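Local coordinates for transcriptional regulator (Enterococcus faecalis, PDB 3QFI), which belongs to the LytR-CpsA-Psr family, whose members typically act at the bacterial cell envelope, at residues E54-M59 with T226-Q231; L99-H104 with K261-K266; N128-F133 with A156-E161; S61-I66 with Y243-D248. All blocks are in the same frame, centred on the assembly; numbering follows the deposited sequence.

Contact 1 (E54-M59 with T226-Q231); sequences ENKSTM and TIDSEQ
Met-59, Asp-228 and Thr-226 each bury more surface than any other residue of the contact, where strand 56-62 runs parallel to strand 227-230, which forms one margin of the mixed sheet. Asp-228 is held through both of its backbone polar atoms: both are met on the same neighbouring strand, N giving a bent hydrogen bond to Ser-57 O (2.6 Å) and O receiving a straighter one from Met-59 N (2.9 Å). Two residues earlier, Thr-226 O accepts from Ser-57 N at 3.0 Å, and the CG methylene of Lys-56 lies over the same oxygen.

The side chain of Met-59, with CG opposite the carbonyl carbon (chi1 -63°), runs obliquely past Ile-227; its SD and the branch methyl CG2 of Ile-227 are 3.8 Å apart. Helix 166-184 packs on this face, Val-177 against Met-59 and Glu-178 against Ile-227. On the other face Thr-58 CG2 meets Glu-230 CG at 3.5 Å, beside helix 249-262.

Lys-56 and Asp-228 lie alongside each other, CD of the lysine 3.8 Å from CB of the aspartate. Their charged ends stay apart, NZ of Lys-56 being 5.7 Å from OD1 of Asp-228, while the lysine turns to Glu-54 OE1 in a salt bridge. Backbone bonding and aliphatic contact therefore join the strands, while the acid of Asp-228 probably adds no more than a longer-range attraction.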
loop_
_atom_site.group_PDB
_atom_site.type_symbol
_atom_site.label_atom_id
_atom_site.label_comp_id
_atom_site.label_asym_id
_atom_site.label_seq_id
_atom_site.Cartn_x
_atom_site.Cartn_y
_atom_site.Cartn_z
ATOM N N GLU A 54 16.072 7.906 9.630
ATOM C CA GLU A 54 16.492 6.567 10.003
ATOM C C GLU A 54 16.796 5.778 8.745
ATOM O O GLU A 54 16.882 4.554 8.769
ATOM C CB GLU A 54 15.396 5.884 10.814
ATOM C CG GLU A 54 15.859 4.665 11.569
ATOM C CD GLU A 54 14.755 4.080 12.410
ATOM O OE1 GLU A 54 13.718 3.674 11.835
ATOM O OE2 GLU A 54 14.919 4.030 13.648
ATOM N N ASN A 55 16.956 6.509 7.647
ATOM C CA ASN A 55 17.267 5.933 6.355
ATOM C C ASN A 55 16.447 4.689 6.063
ATOM O O ASN A 55 17.011 3.617 5.857
ATOM C CB ASN A 55 18.755 5.588 6.296
ATOM C CG ASN A 55 19.635 6.779 6.596
ATOM O OD1 ASN A 55 19.581 7.800 5.908
ATOM N ND2 ASN A 55 20.450 6.661 7.635
ATOM N N LYS A 56 15.121 4.823 6.027
ATOM C CA LYS A 56 14.259 3.667 5.768
ATOM C C LYS A 56 12.822 4.041 5.355
ATOM O O LYS A 56 12.346 5.148 5.629
ATOM C CB LYS A 56 14.238 2.772 7.021
ATOM C CG LYS A 56 13.514 1.435 6.858
ATOM C CD LYS A 56 13.898 0.399 7.942
ATOM C CE LYS A 56 13.158 0.597 9.260
ATOM N NZ LYS A 56 13.378 1.946 9.840
ATOM N N SER A 57 12.157 3.109 4.672
ATOM C CA SER A 57 10.772 3.273 4.235
ATOM C C SER A 57 10.045 1.991 4.580
ATOM O O SER A 57 10.568 0.899 4.370
ATOM C CB SER A 57 10.657 3.522 2.726
ATOM O OG SER A 57 11.027 4.844 2.389
ATOM N N THR A 58 8.832 2.138 5.095
ATOM C CA THR A 58 8.031 1.006 5.516
ATOM C C THR A 58 6.750 0.922 4.697
ATOM O O THR A 58 5.915 1.836 4.722
ATOM C CB THR A 58 7.673 1.158 6.996
ATOM O OG1 THR A 58 8.821 1.631 7.712
ATOM C CG2 THR A 58 7.227 -0.155 7.583
ATOM N N MET A 59 6.619 -0.180 3.964
ATOM C CA MET A 59 5.457 -0.452 3.127
ATOM C C MET A 59 4.446 -1.166 4.003
ATOM O O MET A 59 4.807 -1.864 4.950
ATOM C CB MET A 59 5.838 -1.345 1.946
ATOM C CG MET A 59 6.841 -0.724 0.984
ATOM S SD MET A 59 7.298 -1.881 -0.349
ATOM C CE MET A 59 6.698 -1.003 -1.782
ATOM N N THR A 226 16.826 1.377 2.516
ATOM C CA THR A 226 16.269 0.149 3.060
ATOM C C THR A 226 14.754 0.266 3.090
ATOM O O THR A 226 14.207 1.155 3.746
ATOM C CB THR A 226 16.763 -0.090 4.503
ATOM O OG1 THR A 226 18.176 0.148 4.575
ATOM C CG2 THR A 226 16.467 -1.522 4.933
ATOM N N ILE A 227 14.085 -0.630 2.377
ATOM C CA ILE A 227 12.632 -0.646 2.320
ATOM C C ILE A 227 12.107 -1.809 3.170
ATOM O O ILE A 227 12.152 -2.956 2.736
ATOM C CB ILE A 227 12.155 -0.839 0.869
ATOM C CG1 ILE A 227 12.982 0.034 -0.087
ATOM C CG2 ILE A 227 10.674 -0.508 0.766
ATOM C CD1 ILE A 227 12.957 1.509 0.209
ATOM N N ASP A 228 11.614 -1.521 4.373
ATOM C CA ASP A 228 11.093 -2.569 5.265
ATOM C C ASP A 228 9.581 -2.778 5.052
ATOM O O ASP A 228 8.912 -1.941 4.444
ATOM C CB ASP A 228 11.362 -2.189 6.730
ATOM C CG ASP A 228 11.277 -3.378 7.679
ATOM O OD1 ASP A 228 10.936 -3.165 8.862
ATOM O OD2 ASP A 228 11.570 -4.521 7.258
ATOM N N SER A 229 9.049 -3.895 5.548
ATOM C CA SER A 229 7.623 -4.199 5.412
ATOM C C SER A 229 6.950 -4.336 6.775
ATOM O O SER A 229 7.612 -4.360 7.807
ATOM C CB SER A 229 7.420 -5.498 4.629
ATOM O OG SER A 229 7.979 -5.421 3.333
ATOM N N GLU A 230 5.626 -4.430 6.763
ATOM C CA GLU A 230 4.840 -4.574 7.982
ATOM C C GLU A 230 3.535 -5.278 7.662
ATOM O O GLU A 230 2.807 -4.865 6.755
ATOM C CB GLU A 230 4.532 -3.209 8.590
ATOM C CG GLU A 230 5.639 -2.646 9.447
ATOM C CD GLU A 230 5.256 -2.558 10.916
ATOM O OE1 GLU A 230 6.132 -2.220 11.742
ATOM O OE2 GLU A 230 4.081 -2.825 11.248
ATOM N N GLN A 231 3.241 -6.346 8.397
ATOM C CA GLN A 231 2.008 -7.092 8.181
ATOM C C GLN A 231 1.009 -6.827 9.304
ATOM O O GLN A 231 1.380 -6.685 10.475
ATOM C CB GLN A 231 2.294 -8.602 8.095
ATOM C CG GLN A 231 2.906 -9.224 9.361
ATOM C CD GLN A 231 2.669 -10.734 9.474
ATOM O OE1 GLN A 231 1.535 -11.189 9.664
ATOM N NE2 GLN A 231 3.743 -11.514 9.351
#

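Contact 2 (L99-H104 with K261-K266); sequences LDIPIH and KQLGLK
Leu-263 and Leu-265 pack on Pro-102 from either side of Gly-264, in the Schellman motif that ends helix 249-262, and both reach from it toward the loop between helix 80-98 and strand 105-109. Gly-264, with positive phi, is the C-prime residue of the motif: its N bonds to Lys-261 O at 2.9 Å, while Leu-265 N returns to Arg-260 O. The turn thus places two leucines on the loop side.

The better buried half belongs to Leu-263. Its methyl CD1 is shared between Ile-101 CB and Pro-102 CD, each 4.0 Å away, and its sister methyl CD2 faces His-104. Ile-101 keeps CG1 in the crowded position between backbone N and carbonyl carbon (chi1 58°), and it is the CB branch point that meets the leucine. Ser-23 and Thr-49, from two strands of the mixed sheet, also touch Leu-263.

Toward solvent the contact thins to a single pair, Leu-265 CD1 against Pro-102 CD at 3.7 Å, both residues being partly exposed. Arg-260 adds hydrogen bonds, NH1 to Asp-100 O and NE to Lys-266 O, so that one guanidinium group ties the two segments together.

The His-104 ring is held by a hydrogen bond between its ND1 and Ser-23 N. Thus oriented, it presents an edge to Leu-263, with CD2 of the leucine near the ring plane and 4.3 Å from CE1 of the histidine.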
loop_
_atom_site.group_PDB
_atom_site.type_symbol
_atom_site.label_atom_id
_atom_site.label_comp_id
_atom_site.label_asym_id
_atom_site.label_seq_id
_atom_site.Cartn_x
_atom_site.Cartn_y
_atom_site.Cartn_z
ATOM N N LEU A 99 -4.819 3.311 10.677
ATOM C CA LEU A 99 -3.419 3.307 11.068
ATOM C C LEU A 99 -3.087 4.393 12.079
ATOM O O LEU A 99 -1.956 4.506 12.538
ATOM C CB LEU A 99 -2.541 3.487 9.832
ATOM C CG LEU A 99 -2.859 2.506 8.711
ATOM C CD1 LEU A 99 -1.999 2.838 7.502
ATOM C CD2 LEU A 99 -2.620 1.073 9.182
ATOM N N ASP A 100 -4.082 5.192 12.420
ATOM C CA ASP A 100 -3.903 6.287 13.353
ATOM C C ASP A 100 -2.701 7.128 12.971
ATOM O O ASP A 100 -1.884 7.483 13.824
ATOM C CB ASP A 100 -3.734 5.790 14.790
ATOM C CG ASP A 100 -3.756 6.936 15.798
ATOM O OD1 ASP A 100 -4.680 7.776 15.722
ATOM O OD2 ASP A 100 -2.858 6.997 16.660
ATOM N N ILE A 101 -2.591 7.436 11.684
ATOM C CA ILE A 101 -1.503 8.267 11.197
ATOM C C ILE A 101 -1.999 9.223 10.142
ATOM O O ILE A 101 -3.074 9.067 9.594
ATOM C CB ILE A 101 -0.333 7.449 10.550
ATOM C CG1 ILE A 101 -0.852 6.603 9.388
ATOM C CG2 ILE A 101 0.349 6.576 11.596
ATOM C CD1 ILE A 101 0.266 6.051 8.521
ATOM N N PRO A 102 -1.223 10.266 9.867
ATOM C CA PRO A 102 -1.702 11.179 8.830
ATOM C C PRO A 102 -1.198 10.669 7.469
ATOM O O PRO A 102 -0.092 10.129 7.369
ATOM C CB PRO A 102 -1.075 12.514 9.232
ATOM C CG PRO A 102 0.253 12.085 9.794
ATOM C CD PRO A 102 -0.127 10.872 10.645
ATOM N N ILE A 103 -2.040 10.798 6.450
ATOM C CA ILE A 103 -1.692 10.400 5.096
ATOM C C ILE A 103 -1.429 11.711 4.391
ATOM O O ILE A 103 -2.369 12.393 3.982
ATOM C CB ILE A 103 -2.859 9.717 4.360
ATOM C CG1 ILE A 103 -3.225 8.401 5.036
ATOM C CG2 ILE A 103 -2.464 9.471 2.901
ATOM C CD1 ILE A 103 -2.097 7.370 5.040
ATOM N N HIS A 104 -0.162 12.070 4.249
ATOM C CA HIS A 104 0.206 13.330 3.617
ATOM C C HIS A 104 -0.063 13.406 2.134
ATOM O O HIS A 104 -0.461 14.453 1.613
ATOM C CB HIS A 104 1.675 13.593 3.862
ATOM C CG HIS A 104 2.030 13.589 5.307
ATOM N ND1 HIS A 104 2.833 12.626 5.874
ATOM C CD2 HIS A 104 1.635 14.399 6.316
ATOM C CE1 HIS A 104 2.919 12.843 7.173
ATOM N NE2 HIS A 104 2.201 13.914 7.467
ATOM N N LYS A 261 5.930 6.328 14.861
ATOM C CA LYS A 261 7.307 6.745 15.150
ATOM C C LYS A 261 8.100 6.995 13.860
ATOM O O LYS A 261 8.981 7.859 13.815
ATOM C CB LYS A 261 8.029 5.723 16.047
ATOM C CG LYS A 261 7.538 5.706 17.500
ATOM C CD LYS A 261 8.364 4.757 18.368
ATOM C CE LYS A 261 7.886 4.723 19.832
ATOM N NZ LYS A 261 8.805 3.919 20.715
ATOM N N GLN A 262 7.787 6.235 12.818
ATOM C CA GLN A 262 8.420 6.409 11.519
ATOM C C GLN A 262 8.202 7.858 11.061
ATOM O O GLN A 262 9.023 8.424 10.341
ATOM C CB GLN A 262 7.788 5.466 10.484
ATOM C CG GLN A 262 8.313 4.049 10.524
ATOM C CD GLN A 262 9.824 4.022 10.476
ATOM O OE1 GLN A 262 10.492 3.957 11.512
ATOM N NE2 GLN A 262 10.377 4.107 9.269
ATOM N N LEU A 263 7.087 8.445 11.488
ATOM C CA LEU A 263 6.733 9.805 11.115
ATOM C C LEU A 263 7.076 10.837 12.176
ATOM O O LEU A 263 6.483 11.918 12.214
ATOM C CB LEU A 263 5.240 9.872 10.791
ATOM C CG LEU A 263 4.779 8.971 9.640
ATOM C CD1 LEU A 263 3.265 8.969 9.592
ATOM C CD2 LEU A 263 5.361 9.463 8.301
ATOM N N GLY A 264 8.033 10.504 13.034
ATOM C CA GLY A 264 8.441 11.422 14.078
ATOM C C GLY A 264 7.310 11.759 15.025
ATOM O O GLY A 264 7.303 12.830 15.634
ATOM N N LEU A 265 6.342 10.856 15.145
ATOM C CA LEU A 265 5.210 11.080 16.042
ATOM C C LEU A 265 5.397 10.268 17.306
ATOM O O LEU A 265 6.194 9.328 17.341
ATOM C CB LEU A 265 3.893 10.683 15.373
ATOM C CG LEU A 265 3.543 11.496 14.126
ATOM C CD1 LEU A 265 2.301 10.912 13.474
ATOM C CD2 LEU A 265 3.313 12.959 14.511
ATOM N N LYS A 266 4.659 10.634 18.345
ATOM C CA LYS A 266 4.754 9.943 19.621
ATOM C C LYS A 266 3.673 8.881 19.769
ATOM O O LYS A 266 2.738 8.795 18.969
ATOM C CB LYS A 266 4.670 10.954 20.775
ATOM C CG LYS A 266 5.866 11.925 20.869
ATOM C CD LYS A 266 5.610 13.034 21.900
ATOM C CE LYS A 266 6.845 13.911 22.155
ATOM N NZ LYS A 266 7.286 14.697 20.969
#

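Contact 3 (N128-F133 with A156-E161); sequences NTIGEF and ARMRHE
Glu-132 threads between Glu-161 and Met-158, meeting the first with the base of its side chain and the second with its outer part. CB lies against the aliphatic portion of Glu-161, 3.4 Å from CB and 3.5 Å from CG of that residue. The chain then folds over, because CG sits between the backbone N and carbonyl carbon (chi1 72°) and chi2 bends it again; CG of Glu-132 comes 4.0 Å from Met-158 CG. CD follows at 4.1 Å from Met-158 CE, and OE2 ends 3.6 Å from the same methyl. The methionine thus crosses the acid at a slant, in contact with three successive groups of it.

Ile-130 flanks this pair, its CG2 turned to the carbonyl O of Glu-161 and lying 4.4 Å from Met-158 CE. Farther out, Glu-161 OE2 approaches Phe-133 CE1 at 3.4 Å, the carboxylate and ring planes inclined by 39°. The two glutamate chains meet through carbon, while each carboxylate has another neighbour, Met-158 for Glu-132 and Phe-133 for Glu-161.

Met-158 is steadied from its own side: SD takes a weak hydrogen bond from His-160 N, and the backbone O of Met-158 is hydrogen-bonded to Arg-172 NH2 of helix 166-184. The contact therefore packs the loop leaving strand 124-128 against the connection from helix 150-156 to helix 166-184, with Val-140, later in that first loop, also touching Glu-132.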
loop_
_atom_site.group_PDB
_atom_site.type_symbol
_atom_site.label_atom_id
_atom_site.label_comp_id
_atom_site.label_asym_id
_atom_site.label_seq_id
_atom_site.Cartn_x
_atom_site.Cartn_y
_atom_site.Cartn_z
ATOM N N ASN A 128 10.517 -14.855 -9.013
ATOM C CA ASN A 128 9.251 -15.578 -9.024
ATOM C C ASN A 128 9.415 -16.930 -8.337
ATOM O O ASN A 128 9.920 -17.873 -8.942
ATOM C CB ASN A 128 8.781 -15.787 -10.467
ATOM C CG ASN A 128 7.419 -16.448 -10.549
ATOM O OD1 ASN A 128 6.942 -16.787 -11.630
ATOM N ND2 ASN A 128 6.782 -16.629 -9.402
ATOM N N THR A 129 8.987 -17.021 -7.077
ATOM C CA THR A 129 9.087 -18.263 -6.309
ATOM C C THR A 129 7.930 -19.210 -6.593
ATOM O O THR A 129 7.840 -20.291 -6.014
ATOM C CB THR A 129 9.114 -17.996 -4.790
ATOM O OG1 THR A 129 9.046 -19.244 -4.085
ATOM C CG2 THR A 129 7.935 -17.133 -4.378
ATOM N N ILE A 130 7.042 -18.793 -7.486
ATOM C CA ILE A 130 5.886 -19.596 -7.859
ATOM C C ILE A 130 6.097 -20.137 -9.279
ATOM O O ILE A 130 6.705 -21.191 -9.461
ATOM C CB ILE A 130 4.595 -18.749 -7.818
ATOM C CG1 ILE A 130 4.605 -17.822 -6.593
ATOM C CG2 ILE A 130 3.384 -19.662 -7.786
ATOM C CD1 ILE A 130 4.809 -18.526 -5.249
ATOM N N GLY A 131 5.603 -19.407 -10.280
ATOM C CA GLY A 131 5.760 -19.830 -11.662
ATOM C C GLY A 131 4.458 -20.086 -12.398
ATOM O O GLY A 131 4.384 -21.019 -13.198
ATOM N N GLU A 132 3.439 -19.262 -12.143
ATOM C CA GLU A 132 2.130 -19.415 -12.787
ATOM C C GLU A 132 2.206 -19.172 -14.287
ATOM O O GLU A 132 3.294 -19.109 -14.857
ATOM C CB GLU A 132 1.098 -18.458 -12.172
ATOM C CG GLU A 132 1.280 -16.978 -12.519
ATOM C CD GLU A 132 2.314 -16.295 -11.653
ATOM O OE1 GLU A 132 2.650 -15.125 -11.936
ATOM O OE2 GLU A 132 2.787 -16.927 -10.684
ATOM N N PHE A 133 1.047 -19.034 -14.924
ATOM C CA PHE A 133 0.988 -18.806 -16.368
ATOM C C PHE A 133 -0.383 -18.286 -16.786
ATOM O O PHE A 133 -0.769 -18.402 -17.949
ATOM C CB PHE A 133 1.276 -20.109 -17.132
ATOM C CG PHE A 133 0.162 -21.128 -17.045
ATOM C CD1 PHE A 133 -0.196 -21.694 -15.821
ATOM C CD2 PHE A 133 -0.532 -21.517 -18.190
ATOM C CE1 PHE A 133 -1.229 -22.633 -15.738
ATOM C CE2 PHE A 133 -1.567 -22.454 -18.119
ATOM C CZ PHE A 133 -1.915 -23.012 -16.889
ATOM N N ALA A 156 1.792 -9.063 -10.468
ATOM C CA ALA A 156 1.191 -8.289 -9.392
ATOM C C ALA A 156 -0.225 -8.769 -9.105
ATOM O O ALA A 156 -0.667 -8.769 -7.961
ATOM C CB ALA A 156 1.176 -6.814 -9.771
ATOM N N ARG A 157 -0.930 -9.178 -10.154
ATOM C CA ARG A 157 -2.299 -9.651 -10.017
ATOM C C ARG A 157 -2.353 -11.153 -10.238
ATOM O O ARG A 157 -2.145 -11.632 -11.349
ATOM C CB ARG A 157 -3.202 -8.952 -11.035
ATOM C CG ARG A 157 -4.684 -9.219 -10.850
ATOM C CD ARG A 157 -5.508 -8.507 -11.919
ATOM N NE ARG A 157 -6.945 -8.544 -11.635
ATOM C CZ ARG A 157 -7.650 -9.659 -11.462
ATOM N NH1 ARG A 157 -7.060 -10.843 -11.543
ATOM N NH2 ARG A 157 -8.951 -9.587 -11.211
ATOM N N MET A 158 -2.628 -11.894 -9.173
ATOM C CA MET A 158 -2.714 -13.343 -9.251
ATOM C C MET A 158 -2.953 -13.830 -7.838
ATOM O O MET A 158 -2.162 -13.551 -6.933
ATOM C CB MET A 158 -1.417 -13.931 -9.813
ATOM C CG MET A 158 -1.495 -15.410 -10.149
ATOM S SD MET A 158 -1.658 -16.446 -8.692
ATOM C CE MET A 158 0.050 -16.783 -8.320
ATOM N N ARG A 159 -4.055 -14.554 -7.656
ATOM C CA ARG A 159 -4.450 -15.066 -6.346
ATOM C C ARG A 159 -4.988 -16.489 -6.476
ATOM O O ARG A 159 -5.898 -16.886 -5.747
ATOM C CB ARG A 159 -5.538 -14.150 -5.761
ATOM C CG ARG A 159 -5.791 -14.286 -4.262
ATOM C CD ARG A 159 -6.846 -13.279 -3.790
ATOM N NE ARG A 159 -6.565 -11.935 -4.294
ATOM C CZ ARG A 159 -7.291 -10.854 -4.020
ATOM N NH1 ARG A 159 -8.359 -10.942 -3.235
ATOM N NH2 ARG A 159 -6.949 -9.681 -4.539
ATOM N N HIS A 160 -4.437 -17.259 -7.407
ATOM C CA HIS A 160 -4.904 -18.626 -7.601
ATOM C C HIS A 160 -3.750 -19.612 -7.583
ATOM O O HIS A 160 -3.744 -20.564 -6.801
ATOM C CB HIS A 160 -5.664 -18.737 -8.925
ATOM C CG HIS A 160 -6.866 -17.848 -9.002
ATOM N ND1 HIS A 160 -7.929 -17.958 -8.131
ATOM C CD2 HIS A 160 -7.168 -16.827 -9.837
ATOM C CE1 HIS A 160 -8.833 -17.042 -8.426
ATOM N NE2 HIS A 160 -8.396 -16.343 -9.458
ATOM N N GLU A 161 -2.775 -19.373 -8.453
ATOM C CA GLU A 161 -1.602 -20.228 -8.549
ATOM C C GLU A 161 -0.667 -20.032 -7.358
ATOM O O GLU A 161 0.450 -20.540 -7.359
ATOM C CB GLU A 161 -0.836 -19.930 -9.836
ATOM C CG GLU A 161 -0.871 -21.056 -10.853
ATOM C CD GLU A 161 -2.194 -21.138 -11.592
ATOM O OE1 GLU A 161 -3.255 -21.216 -10.915
ATOM O OE2 GLU A 161 -2.172 -21.131 -12.851
#

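Contact 4 (S61-I66 with Y243-D248); sequences SLDRDI and YYQVLD
Fully extended from chi1 175° outward, Gln-245 carries its amide across to Asp-63, whose CG is likewise opposite the backbone N (chi1 -174°). Gln-245 NE2 ends 3.3 Å from Asp-63 OD2, with the amide and carboxylate planes steeply inclined. The other oxygen of the acid, OD1, faces its own loop and accepts from Asp-65 N in an Asx turn, within a type I turn from Asp-63 to Ile-66.

That turn brings Asp-65 over the strand. Its O accepts from Gln-245 N at 2.9 Å, the donor standing well above the carbonyl plane. The carboxylate meets Tyr-243 at the ring edge: OD1 of Asp-65 lies in the ring plane, 3.1 Å from CE2 of Tyr-243, and the two flat groups are almost perpendicular (88°). OD2 of Asp-65 makes a salt bridge with Lys-78, which also bonds to Tyr-243 O and forms a cation-pi contact with Tyr-244. One lysine therefore serves both segments.

Ile-66 supplies the apolar part, its CG2 3.5 Å from Leu-247 CD1.

A single bridge, Ile-66 with Gln-245, joins the turn after strand 56-62 to strand 243-247, which pairs with strand 234-238 in a small antiparallel sheet. Helix 80-98 closes over Leu-247 through Leu-98, helix 166-184 brings Gln-170 to Asp-63, and Asp-248 caps the start of helix 249-262.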
loop_
_atom_site.group_PDB
_atom_site.type_symbol
_atom_site.label_atom_id
_atom_site.label_comp_id
_atom_site.label_asym_id
_atom_site.label_seq_id
_atom_site.Cartn_x
_atom_site.Cartn_y
_atom_site.Cartn_z
ATOM N N SER A 61 0.777 -3.262 3.371
ATOM C CA SER A 61 -0.315 -3.758 2.561
ATOM C C SER A 61 -1.564 -3.769 3.426
ATOM O O SER A 61 -1.508 -4.179 4.594
ATOM C CB SER A 61 -0.039 -5.191 2.125
ATOM O OG SER A 61 1.052 -5.274 1.228
ATOM N N LEU A 62 -2.684 -3.320 2.872
ATOM C CA LEU A 62 -3.946 -3.350 3.608
ATOM C C LEU A 62 -4.886 -4.334 2.909
ATOM O O LEU A 62 -5.250 -4.140 1.749
ATOM C CB LEU A 62 -4.585 -1.959 3.645
ATOM C CG LEU A 62 -3.782 -0.936 4.453
ATOM C CD1 LEU A 62 -4.256 0.468 4.159
ATOM C CD2 LEU A 62 -3.917 -1.262 5.929
ATOM N N ASP A 63 -5.259 -5.397 3.610
ATOM C CA ASP A 63 -6.169 -6.398 3.056
ATOM C C ASP A 63 -7.535 -5.744 2.842
ATOM O O ASP A 63 -7.980 -4.957 3.670
ATOM C CB ASP A 63 -6.306 -7.587 4.013
ATOM C CG ASP A 63 -7.116 -8.728 3.419
ATOM O OD1 ASP A 63 -8.316 -8.541 3.106
ATOM O OD2 ASP A 63 -6.550 -9.829 3.270
ATOM N N ARG A 64 -8.187 -6.072 1.731
ATOM C CA ARG A 64 -9.488 -5.509 1.402
ATOM C C ARG A 64 -10.602 -5.992 2.325
ATOM O O ARG A 64 -11.642 -5.341 2.459
ATOM C CB ARG A 64 -9.854 -5.841 -0.054
ATOM C CG ARG A 64 -10.088 -7.334 -0.340
ATOM C CD ARG A 64 -10.407 -7.606 -1.823
ATOM N NE ARG A 64 -9.262 -7.277 -2.673
ATOM C CZ ARG A 64 -9.200 -7.458 -3.994
ATOM N NH1 ARG A 64 -10.225 -7.972 -4.668
ATOM N NH2 ARG A 64 -8.090 -7.125 -4.643
ATOM N N ASP A 65 -10.397 -7.133 2.962
ATOM C CA ASP A 65 -11.426 -7.662 3.844
ATOM C C ASP A 65 -11.326 -7.135 5.274
ATOM O O ASP A 65 -12.079 -7.550 6.151
ATOM C CB ASP A 65 -11.361 -9.187 3.836
ATOM C CG ASP A 65 -11.572 -9.767 2.448
ATOM O OD1 ASP A 65 -10.876 -10.747 2.094
ATOM O OD2 ASP A 65 -12.447 -9.247 1.712
ATOM N N ILE A 66 -10.407 -6.217 5.524
ATOM C CA ILE A 66 -10.283 -5.707 6.874
ATOM C C ILE A 66 -11.534 -4.941 7.302
ATOM O O ILE A 66 -12.076 -4.117 6.547
ATOM C CB ILE A 66 -9.025 -4.839 7.016
ATOM C CG1 ILE A 66 -7.792 -5.716 6.737
ATOM C CG2 ILE A 66 -8.970 -4.220 8.403
ATOM C CD1 ILE A 66 -6.459 -5.052 6.982
ATOM N N TYR A 243 -17.359 -12.743 4.275
ATOM C CA TYR A 243 -16.083 -12.965 4.945
ATOM C C TYR A 243 -15.345 -11.677 5.288
ATOM O O TYR A 243 -14.978 -10.909 4.396
ATOM C CB TYR A 243 -15.167 -13.830 4.069
ATOM C CG TYR A 243 -13.713 -13.818 4.496
ATOM C CD1 TYR A 243 -13.258 -14.628 5.525
ATOM C CD2 TYR A 243 -12.795 -12.958 3.890
ATOM C CE1 TYR A 243 -11.922 -14.581 5.941
ATOM C CE2 TYR A 243 -11.468 -12.905 4.300
ATOM C CZ TYR A 243 -11.038 -13.716 5.324
ATOM O OH TYR A 243 -9.722 -13.655 5.725
ATOM N N TYR A 244 -15.130 -11.428 6.574
ATOM C CA TYR A 244 -14.387 -10.238 6.975
ATOM C C TYR A 244 -13.184 -10.689 7.755
ATOM O O TYR A 244 -13.073 -11.850 8.121
ATOM C CB TYR A 244 -15.202 -9.316 7.876
ATOM C CG TYR A 244 -16.473 -8.804 7.277
ATOM C CD1 TYR A 244 -17.619 -9.590 7.257
ATOM C CD2 TYR A 244 -16.546 -7.512 6.761
ATOM C CE1 TYR A 244 -18.802 -9.105 6.749
ATOM C CE2 TYR A 244 -17.738 -7.017 6.244
ATOM C CZ TYR A 244 -18.859 -7.824 6.245
ATOM O OH TYR A 244 -20.047 -7.356 5.745
ATOM N N GLN A 245 -12.282 -9.757 8.009
ATOM C CA GLN A 245 -11.084 -10.045 8.779
ATOM C C GLN A 245 -11.029 -9.048 9.940
ATOM O O GLN A 245 -10.965 -7.831 9.725
ATOM C CB GLN A 245 -9.849 -9.910 7.883
ATOM C CG GLN A 245 -8.524 -10.068 8.595
ATOM C CD GLN A 245 -7.354 -9.981 7.640
ATOM O OE1 GLN A 245 -6.273 -9.516 8.006
ATOM N NE2 GLN A 245 -7.563 -10.435 6.400
ATOM N N VAL A 246 -11.090 -9.564 11.165
ATOM C CA VAL A 246 -11.043 -8.704 12.341
ATOM C C VAL A 246 -9.616 -8.656 12.832
ATOM O O VAL A 246 -9.052 -9.680 13.214
ATOM C CB VAL A 246 -11.916 -9.223 13.488
ATOM C CG1 VAL A 246 -11.778 -8.300 14.688
ATOM C CG2 VAL A 246 -13.355 -9.311 13.052
ATOM N N LEU A 247 -9.039 -7.462 12.826
ATOM C CA LEU A 247 -7.662 -7.284 13.248
ATOM C C LEU A 247 -7.458 -7.483 14.737
ATOM O O LEU A 247 -8.332 -7.187 15.559
ATOM C CB LEU A 247 -7.164 -5.892 12.847
ATOM C CG LEU A 247 -7.026 -5.600 11.349
ATOM C CD1 LEU A 247 -6.748 -4.125 11.141
ATOM C CD2 LEU A 247 -5.897 -6.435 10.761
ATOM N N ASP A 248 -6.295 -8.015 15.082
ATOM C CA ASP A 248 -5.980 -8.197 16.486
ATOM C C ASP A 248 -5.677 -6.789 16.969
ATOM O O ASP A 248 -4.801 -6.121 16.443
ATOM C CB ASP A 248 -4.767 -9.102 16.674
ATOM C CG ASP A 248 -4.406 -9.263 18.135
ATOM O OD1 ASP A 248 -3.996 -8.250 18.744
ATOM O OD2 ASP A 248 -4.545 -10.386 18.681
#

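How the contacts relate
Contacts 1 and 4 lie on successive parts of strand 56-62, their centres 21 Å apart, one pairing it with strand 227-230 and the other joining its exit turn to strand 243-247. Helix 249-262 then leads from contact 4 to contact 2, which meets contact 1 through Gln-262, packed near Thr-58, Lys-56 and Glu-54; those centres are 14 Å apart. Contact 2 also touches contact 4 through Leu-99 and Leu-62. Contact 3 is remote from contact 2, about 33 Å between centres and across the middle of the chain, but reaches contact 4 where Arg-159 and Arg-64 approach, with Arg-169 close to both, a grouping consistent with a basic pocket.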